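Local atomic coordinates of antigen TpF1 (Treponema pallidum, PDB entry 2FJC), a protein that belongs to the Dps family of mini-ferritins, binds ferric iron and may play an important structural role in the outer membrane. Residues Arg19-Lys31 with Pro77-Glu91. Numbering follows the deposited sequence.
Sequences RQHVADLGVLYIK and PASMAEYLALSGIAE
D24 OD1 is gripped by two donors from the turn that closes helix 80-86. S87 OG approaches on the anti lone pair at 2.8 Å, while the backbone N of G88 takes the syn lone pair of the same OD1 at 2.7 Å. The second carboxylate oxygen, OD2, accepts from Y112 OH, so the buried acid ties helix 99-127 to the turn. S87 OG also receives the backbone N of I89 in an ST turn; with OG anti to its own backbone N (chi1 -174°), the hydroxyl reaches D24 and also lies against V27 CG2.

Next to D24 in the sequence, the methyl of A23 packs against L86 CB, 3.6 Å away, where the axes of segments 19-31 and 80-86 approach to 8.2 Å at 106°. The Y83 ring lies across this helix, its CD1 3.5 Å from A23 CA and the backbone O of V22 over one face. V22 CG1 meets ring atom CE1 and P77 CG, which sits at the ring's edge in its plane; Y83 OH in turn donates to P77 O, which tethers the far end of the side chain. At this end L86 CD1 covers one face of the R19 guanidinium.

Toward the other end, V27 CG1 packs against I89 CG2 as the two side chains run antiparallel alongside one another, and I89 CD1 rests on D24 CB. K31, fully extended, sends NZ to A90 O at 2.7 Å, in the carbonyl plane, and pairs with D109. E91 turns its carboxylate to backbone N atoms of M80 and A81 in a second subunit.

In this ferritin-like four-helix bundle, polar bonds from buried D24 and K31 thus hold the segment that follows the short helix linking its two halves, with the grip at D24 set between the apolar contacts; three neutral donors probably stabilise the D24 carboxylate, while D109 probably balances the K31 ammonium.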
# COMPACT_ATOMS: atom_id res chain seq x y z
N ARG B 19 -21.55 -30.16 -10.12
CA ARG B 19 -21.87 -29.80 -11.49
C ARG B 19 -23.08 -28.90 -11.52
O ARG B 19 -23.13 -27.94 -12.29
CB ARG B 19 -22.15 -31.06 -12.34
CG ARG B 19 -20.89 -31.68 -12.93
CD ARG B 19 -21.15 -33.06 -13.51
NE ARG B 19 -22.23 -33.09 -14.49
CZ ARG B 19 -22.13 -32.62 -15.74
NH1 ARG B 19 -21.00 -32.07 -16.17
NH2 ARG B 19 -23.17 -32.72 -16.57
N GLN B 20 -24.06 -29.20 -10.69
CA GLN B 20 -25.25 -28.38 -10.66
C GLN B 20 -24.94 -27.01 -10.05
O GLN B 20 -25.46 -25.99 -10.51
CB GLN B 20 -26.37 -29.04 -9.86
CG GLN B 20 -27.58 -28.14 -9.82
CD GLN B 20 -28.79 -28.79 -9.20
OE1 GLN B 20 -28.78 -29.13 -8.00
NE2 GLN B 20 -29.84 -28.97 -10.00
N HIS B 21 -24.10 -26.98 -9.02
CA HIS B 21 -23.74 -25.71 -8.40
C HIS B 21 -23.10 -24.78 -9.43
O HIS B 21 -23.42 -23.59 -9.49
CB HIS B 21 -22.77 -25.92 -7.24
CG HIS B 21 -23.34 -26.74 -6.13
ND1 HIS B 21 -24.69 -26.78 -5.86
CD2 HIS B 21 -22.74 -27.51 -5.20
CE1 HIS B 21 -24.90 -27.53 -4.80
NE2 HIS B 21 -23.73 -27.99 -4.37
N VAL B 22 -22.18 -25.32 -10.22
CA VAL B 22 -21.51 -24.53 -11.24
C VAL B 22 -22.54 -23.94 -12.19
O VAL B 22 -22.50 -22.75 -12.51
CB VAL B 22 -20.52 -25.40 -12.04
CG1 VAL B 22 -19.98 -24.61 -13.22
CG2 VAL B 22 -19.38 -25.83 -11.14
N ALA B 23 -23.48 -24.77 -12.62
CA ALA B 23 -24.52 -24.34 -13.52
C ALA B 23 -25.38 -23.24 -12.89
O ALA B 23 -25.65 -22.22 -13.52
CB ALA B 23 -25.39 -25.52 -13.91
N ASP B 24 -25.81 -23.44 -11.65
CA ASP B 24 -26.63 -22.45 -10.97
C ASP B 24 -25.88 -21.16 -10.75
O ASP B 24 -26.44 -20.08 -10.94
CB ASP B 24 -27.14 -23.00 -9.63
CG ASP B 24 -28.22 -24.07 -9.79
OD1 ASP B 24 -28.86 -24.14 -10.86
OD2 ASP B 24 -28.45 -24.84 -8.84
N LEU B 25 -24.61 -21.26 -10.34
CA LEU B 25 -23.79 -20.08 -10.12
C LEU B 25 -23.62 -19.33 -11.43
O LEU B 25 -23.72 -18.10 -11.46
CB LEU B 25 -22.41 -20.48 -9.58
CG LEU B 25 -22.13 -20.41 -8.07
CD1 LEU B 25 -23.39 -20.15 -7.27
CD2 LEU B 25 -21.49 -21.71 -7.63
N GLY B 26 -23.38 -20.07 -12.50
CA GLY B 26 -23.21 -19.46 -13.81
C GLY B 26 -24.44 -18.66 -14.19
O GLY B 26 -24.35 -17.51 -14.62
N VAL B 27 -25.61 -19.27 -14.01
CA VAL B 27 -26.86 -18.61 -14.33
C VAL B 27 -27.09 -17.39 -13.43
O VAL B 27 -27.50 -16.33 -13.90
CB VAL B 27 -28.05 -19.60 -14.19
CG1 VAL B 27 -29.36 -18.85 -14.31
CG2 VAL B 27 -27.97 -20.67 -15.27
N LEU B 28 -26.80 -17.53 -12.15
CA LEU B 28 -26.98 -16.44 -11.20
C LEU B 28 -26.08 -15.26 -11.55
O LEU B 28 -26.47 -14.10 -11.41
CB LEU B 28 -26.64 -16.90 -9.79
CG LEU B 28 -27.56 -16.45 -8.68
CD1 LEU B 28 -26.81 -16.57 -7.38
CD2 LEU B 28 -28.04 -15.03 -8.90
N TYR B 29 -24.87 -15.58 -11.99
CA TYR B 29 -23.89 -14.58 -12.36
C TYR B 29 -24.46 -13.59 -13.36
O TYR B 29 -24.35 -12.37 -13.20
CB TYR B 29 -22.65 -15.24 -12.96
CG TYR B 29 -21.57 -14.26 -13.35
CD1 TYR B 29 -20.87 -13.54 -12.39
CD2 TYR B 29 -21.24 -14.06 -14.69
CE1 TYR B 29 -19.86 -12.64 -12.75
CE2 TYR B 29 -20.24 -13.16 -15.07
CZ TYR B 29 -19.55 -12.46 -14.10
OH TYR B 29 -18.57 -11.57 -14.47
N ILE B 30 -25.09 -14.12 -14.40
CA ILE B 30 -25.66 -13.27 -15.42
C ILE B 30 -26.97 -12.63 -14.95
O ILE B 30 -27.27 -11.49 -15.31
CB ILE B 30 -25.85 -14.07 -16.71
CG1 ILE B 30 -24.46 -14.30 -17.32
CG2 ILE B 30 -26.76 -13.34 -17.68
CD1 ILE B 30 -24.48 -15.17 -18.53
N LYS B 31 -27.72 -13.35 -14.13
CA LYS B 31 -28.97 -12.84 -13.62
C LYS B 31 -28.68 -11.61 -12.77
O LYS B 31 -29.41 -10.62 -12.83
CB LYS B 31 -29.65 -13.93 -12.78
CG LYS B 31 -31.10 -13.66 -12.42
CD LYS B 31 -31.73 -14.94 -11.85
CE LYS B 31 -33.18 -14.70 -11.43
NZ LYS B 31 -33.79 -15.93 -10.87
N PRO B 77 -18.88 -28.44 -16.15
CA PRO B 77 -19.76 -28.02 -17.24
C PRO B 77 -19.22 -26.64 -17.62
O PRO B 77 -19.00 -25.80 -16.76
CB PRO B 77 -21.13 -27.97 -16.58
CG PRO B 77 -20.83 -27.72 -15.14
CD PRO B 77 -19.63 -28.60 -14.90
N ALA B 78 -18.98 -26.42 -18.91
CA ALA B 78 -18.41 -25.16 -19.33
C ALA B 78 -19.01 -24.55 -20.59
O ALA B 78 -18.30 -24.27 -21.55
CB ALA B 78 -16.91 -25.32 -19.50
N SER B 79 -20.32 -24.35 -20.57
CA SER B 79 -21.03 -23.75 -21.69
C SER B 79 -22.39 -23.33 -21.18
O SER B 79 -22.93 -23.93 -20.25
CB SER B 79 -21.16 -24.73 -22.86
OG SER B 79 -22.07 -25.77 -22.56
N MET B 80 -22.94 -22.29 -21.77
CA MET B 80 -24.25 -21.82 -21.36
C MET B 80 -25.30 -22.88 -21.67
O MET B 80 -26.28 -23.05 -20.93
CB MET B 80 -24.58 -20.51 -22.07
CG MET B 80 -23.67 -19.38 -21.64
SD MET B 80 -24.10 -17.86 -22.43
CE MET B 80 -22.96 -16.71 -21.68
N ALA B 81 -25.09 -23.61 -22.76
CA ALA B 81 -26.02 -24.67 -23.13
C ALA B 81 -26.14 -25.69 -21.98
O ALA B 81 -27.24 -26.05 -21.58
CB ALA B 81 -25.56 -25.37 -24.41
N GLU B 82 -25.00 -26.13 -21.45
CA GLU B 82 -25.01 -27.08 -20.34
C GLU B 82 -25.62 -26.46 -19.09
O GLU B 82 -26.38 -27.11 -18.39
CB GLU B 82 -23.60 -27.55 -20.02
CG GLU B 82 -22.86 -28.19 -21.17
CD GLU B 82 -21.43 -28.53 -20.82
OE1 GLU B 82 -21.20 -29.56 -20.14
OE2 GLU B 82 -20.53 -27.75 -21.20
N TYR B 83 -25.27 -25.21 -18.82
CA TYR B 83 -25.79 -24.54 -17.63
C TYR B 83 -27.30 -24.45 -17.67
O TYR B 83 -27.97 -24.74 -16.68
CB TYR B 83 -25.18 -23.14 -17.49
CG TYR B 83 -23.69 -23.15 -17.27
CD1 TYR B 83 -23.05 -24.26 -16.69
CD2 TYR B 83 -22.91 -22.05 -17.62
CE1 TYR B 83 -21.67 -24.27 -16.49
CE2 TYR B 83 -21.53 -22.06 -17.42
CZ TYR B 83 -20.92 -23.17 -16.86
OH TYR B 83 -19.56 -23.16 -16.68
N LEU B 84 -27.85 -24.04 -18.81
CA LEU B 84 -29.30 -23.94 -18.94
C LEU B 84 -29.95 -25.30 -18.77
O LEU B 84 -31.09 -25.40 -18.31
CB LEU B 84 -29.69 -23.34 -20.29
CG LEU B 84 -29.39 -21.85 -20.43
CD1 LEU B 84 -29.83 -21.36 -21.80
CD2 LEU B 84 -30.10 -21.08 -19.34
N ALA B 85 -29.22 -26.35 -19.14
CA ALA B 85 -29.74 -27.70 -19.01
C ALA B 85 -29.67 -28.25 -17.58
O ALA B 85 -30.50 -29.07 -17.19
CB ALA B 85 -28.98 -28.63 -19.95
N LEU B 86 -28.69 -27.79 -16.80
CA LEU B 86 -28.52 -28.28 -15.44
C LEU B 86 -29.08 -27.38 -14.36
O LEU B 86 -29.47 -27.85 -13.28
CB LEU B 86 -27.03 -28.49 -15.16
CG LEU B 86 -26.28 -29.48 -16.04
CD1 LEU B 86 -24.77 -29.30 -15.88
CD2 LEU B 86 -26.72 -30.90 -15.67
N SER B 87 -29.11 -26.09 -14.63
CA SER B 87 -29.56 -25.12 -13.64
C SER B 87 -31.00 -25.21 -13.17
O SER B 87 -31.92 -25.43 -13.95
CB SER B 87 -29.31 -23.70 -14.15
OG SER B 87 -29.60 -22.75 -13.14
N GLY B 88 -31.18 -25.01 -11.86
CA GLY B 88 -32.49 -25.02 -11.27
C GLY B 88 -32.91 -23.58 -11.03
O GLY B 88 -33.93 -23.32 -10.39
N ILE B 89 -32.12 -22.65 -11.54
CA ILE B 89 -32.42 -21.24 -11.39
C ILE B 89 -32.94 -20.66 -12.70
O ILE B 89 -32.31 -20.78 -13.75
CB ILE B 89 -31.18 -20.44 -10.94
CG1 ILE B 89 -30.79 -20.84 -9.52
CG2 ILE B 89 -31.47 -18.95 -10.99
CD1 ILE B 89 -29.58 -20.11 -8.99
N ALA B 90 -34.10 -20.02 -12.62
CA ALA B 90 -34.70 -19.42 -13.80
C ALA B 90 -34.01 -18.11 -14.13
O ALA B 90 -33.66 -17.33 -13.23
CB ALA B 90 -36.19 -19.19 -13.54
N GLU B 91 -33.81 -17.86 -15.42
CA GLU B 91 -33.19 -16.62 -15.86
C GLU B 91 -34.20 -15.48 -15.78
O GLU B 91 -35.41 -15.71 -15.87
CB GLU B 91 -32.67 -16.77 -17.29
CG GLU B 91 -31.56 -17.79 -17.42
CD GLU B 91 -30.70 -17.57 -18.65
OE1 GLU B 91 -31.22 -17.68 -19.77
OE2 GLU B 91 -29.50 -17.27 -18.48
O HOH W 1 -19.44 -31.57 -18.01